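Local structure of uncharacterized protein (4ORL) at residues N61-G66 against I75-T80. The protein is of unknown function but belongs to the DUF4783 family and probably adopts an NTF2-like fold. Sequence-based numbering, arbitrary orientation. Where two conformers were deposited one is given.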
loop_
_atom_site.group_PDB
_atom_site.type_symbol
_atom_site.label_atom_id
_atom_site.label_comp_id
_atom_site.label_asym_id
_atom_site.label_seq_id
_atom_site.Cartn_x
_atom_site.Cartn_y
_atom_site.Cartn_z
ATOM N N ASN A 61 2.984 4.404 10.389
ATOM C CA ASN A 61 2.114 5.433 10.947
ATOM C C ASN A 61 1.153 5.884 9.864
ATOM O O ASN A 61 1.594 6.289 8.812
ATOM C CB ASN A 61 2.934 6.711 11.342
ATOM C CG ASN A 61 3.671 6.597 12.675
ATOM O OD1 ASN A 61 3.409 5.728 13.490
ATOM N ND2 ASN A 61 4.576 7.546 12.916
ATOM N N VAL A 62 -0.139 5.916 10.154
ATOM C CA VAL A 62 -1.099 6.535 9.258
ATOM C C VAL A 62 -1.071 8.050 9.473
ATOM O O VAL A 62 -1.186 8.521 10.624
ATOM C CB VAL A 62 -2.528 6.028 9.498
ATOM C CG1 VAL A 62 -3.522 6.833 8.656
ATOM C CG2 VAL A 62 -2.610 4.558 9.164
ATOM N N ASN A 63 -0.925 8.802 8.393
ATOM C CA ASN A 63 -0.907 10.268 8.448
ATOM C C ASN A 63 -2.239 10.867 8.013
ATOM O O ASN A 63 -2.725 11.814 8.637
ATOM C CB ASN A 63 0.247 10.812 7.587
ATOM C CG ASN A 63 1.620 10.274 8.018
ATOM O OD1 ASN A 63 2.417 9.861 7.181
ATOM N ND2 ASN A 63 1.832 10.179 9.287
ATOM N N HIS A 64 -2.815 10.335 6.936
ATOM C CA HIS A 64 -4.143 10.769 6.473
ATOM C C HIS A 64 -4.908 9.607 5.877
ATOM O O HIS A 64 -4.328 8.688 5.331
ATOM C CB HIS A 64 -4.032 11.879 5.421
ATOM C CG HIS A 64 -3.354 13.107 5.921
ATOM N ND1 HIS A 64 -3.956 13.975 6.804
ATOM C CD2 HIS A 64 -2.099 13.583 5.723
ATOM C CE1 HIS A 64 -3.109 14.944 7.117
ATOM N NE2 HIS A 64 -1.974 14.724 6.477
ATOM N N GLN A 65 -6.230 9.696 5.952
ATOM C CA GLN A 65 -7.168 8.719 5.366
ATOM C C GLN A 65 -8.330 9.506 4.806
ATOM O O GLN A 65 -8.723 10.530 5.393
ATOM C CB GLN A 65 -7.741 7.784 6.441
ATOM C CG GLN A 65 -6.741 6.917 7.155
ATOM C CD GLN A 65 -7.410 5.836 7.985
ATOM O OE1 GLN A 65 -8.211 5.054 7.475
ATOM N NE2 GLN A 65 -7.071 5.774 9.248
ATOM N N GLY A 66 -8.933 9.021 3.755
ATOM C CA GLY A 66 -10.085 9.705 3.236
ATOM C C GLY A 66 -10.860 8.956 2.215
ATOM O O GLY A 66 -10.515 7.843 1.847
ATOM N N ILE A 75 -2.628 7.444 3.501
ATOM C CA ILE A 75 -1.278 7.950 3.370
ATOM C C ILE A 75 -0.582 7.734 4.699
ATOM O O ILE A 75 -1.104 8.118 5.723
ATOM C CB ILE A 75 -1.270 9.474 3.089
ATOM C CG1 ILE A 75 -2.349 9.861 2.074
ATOM C CG2 ILE A 75 0.098 9.900 2.610
ATOM C CD1 ILE A 75 -2.219 9.155 0.751
ATOM N N GLY A 76 0.607 7.155 4.680
ATOM C CA GLY A 76 1.336 6.960 5.927
ATOM C C GLY A 76 2.818 6.895 5.724
ATOM O O GLY A 76 3.299 6.966 4.606
ATOM N N THR A 77 3.549 6.754 6.819
ATOM C CA THR A 77 5.007 6.653 6.774
ATOM C C THR A 77 5.447 5.317 7.303
ATOM O O THR A 77 5.086 4.918 8.440
ATOM C CB THR A 77 5.688 7.760 7.573
ATOM O OG1 THR A 77 5.220 9.029 7.101
ATOM C CG2 THR A 77 7.217 7.710 7.432
ATOM N N LEU A 78 6.208 4.627 6.494
ATOM C CA LEU A 78 6.759 3.348 6.791
ATOM C C LEU A 78 8.186 3.518 7.301
ATOM O O LEU A 78 9.012 4.087 6.585
ATOM C CB LEU A 78 6.762 2.539 5.509
ATOM C CG LEU A 78 6.971 1.080 5.568
ATOM C CD1 LEU A 78 5.764 0.352 6.169
ATOM C CD2 LEU A 78 7.260 0.569 4.168
ATOM N N ALA A 79 8.478 3.092 8.513
ATOM C CA ALA A 79 9.809 3.098 9.060
ATOM C C ALA A 79 10.465 1.749 8.777
ATOM O O ALA A 79 9.873 0.681 9.039
ATOM C CB ALA A 79 9.756 3.345 10.558
ATOM N N THR A 80 11.675 1.796 8.224
ATOM C CA THR A 80 12.422 0.594 7.836
ATOM C C THR A 80 13.881 0.685 8.223
ATOM O O THR A 80 14.378 1.758 8.572
ATOM C CB THR A 80 12.341 0.339 6.298
ATOM O OG1 THR A 80 13.303 1.138 5.601
ATOM C CG2 THR A 80 10.959 0.632 5.757
#
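A classic beta bulge interrupts the antiparallel hairpin of strands 57-68 and 71-80 where Asn63 and His64 both face Ile75. The evidence is the shared acceptor: Ile75 O takes Asn63 N at 2.8 Å and His64 N at 3.1 Å, the first donor in the carbonyl plane and the second tilted from it. Ile75 N closes the hydrogen-bonded pair by a nearly straight bond to His64 O (2.8 Å, 175° at the hydrogen). Before the bulge the register is regular. Asn61 and Thr77 exchange two backbone bonds, Asn61 N to Thr77 O at 2.9 Å and Thr77 N to Asn61 O at 2.8 Å, and Val62 faces Gly76 as a non-hydrogen-bonded pair.

The extra residue also supplies a side-chain bond. With psi of -43°, Asn63 departs from extended geometry, and its side chain passes over Gly76 to reach Thr77, Asn63 CG lying 3.9 Å from Gly76 CA. A chi1 of -58° sets CG beside the backbone N, and the turn of the amide then presents OD1 to the Thr77 hydroxyl. Thr77 OG1 donates to Asn63 OD1 at 2.9 Å, in the amide plane and on a lone pair. On the same face as this bond, His64 and Ile75 meet more loosely.

On the other face, Val62 packs on Ile9 of helix 6-14. Strand 57-68 is outermost in the sheet, and the Gly76 backbone is hydrogen-bonded to Val87 of strand 83-94. An extra residue whose amide shares a carbonyl with its neighbour's defines the classic bulge, here on the edge strand of a helix-backed sheet consistent with the NTF2-like fold.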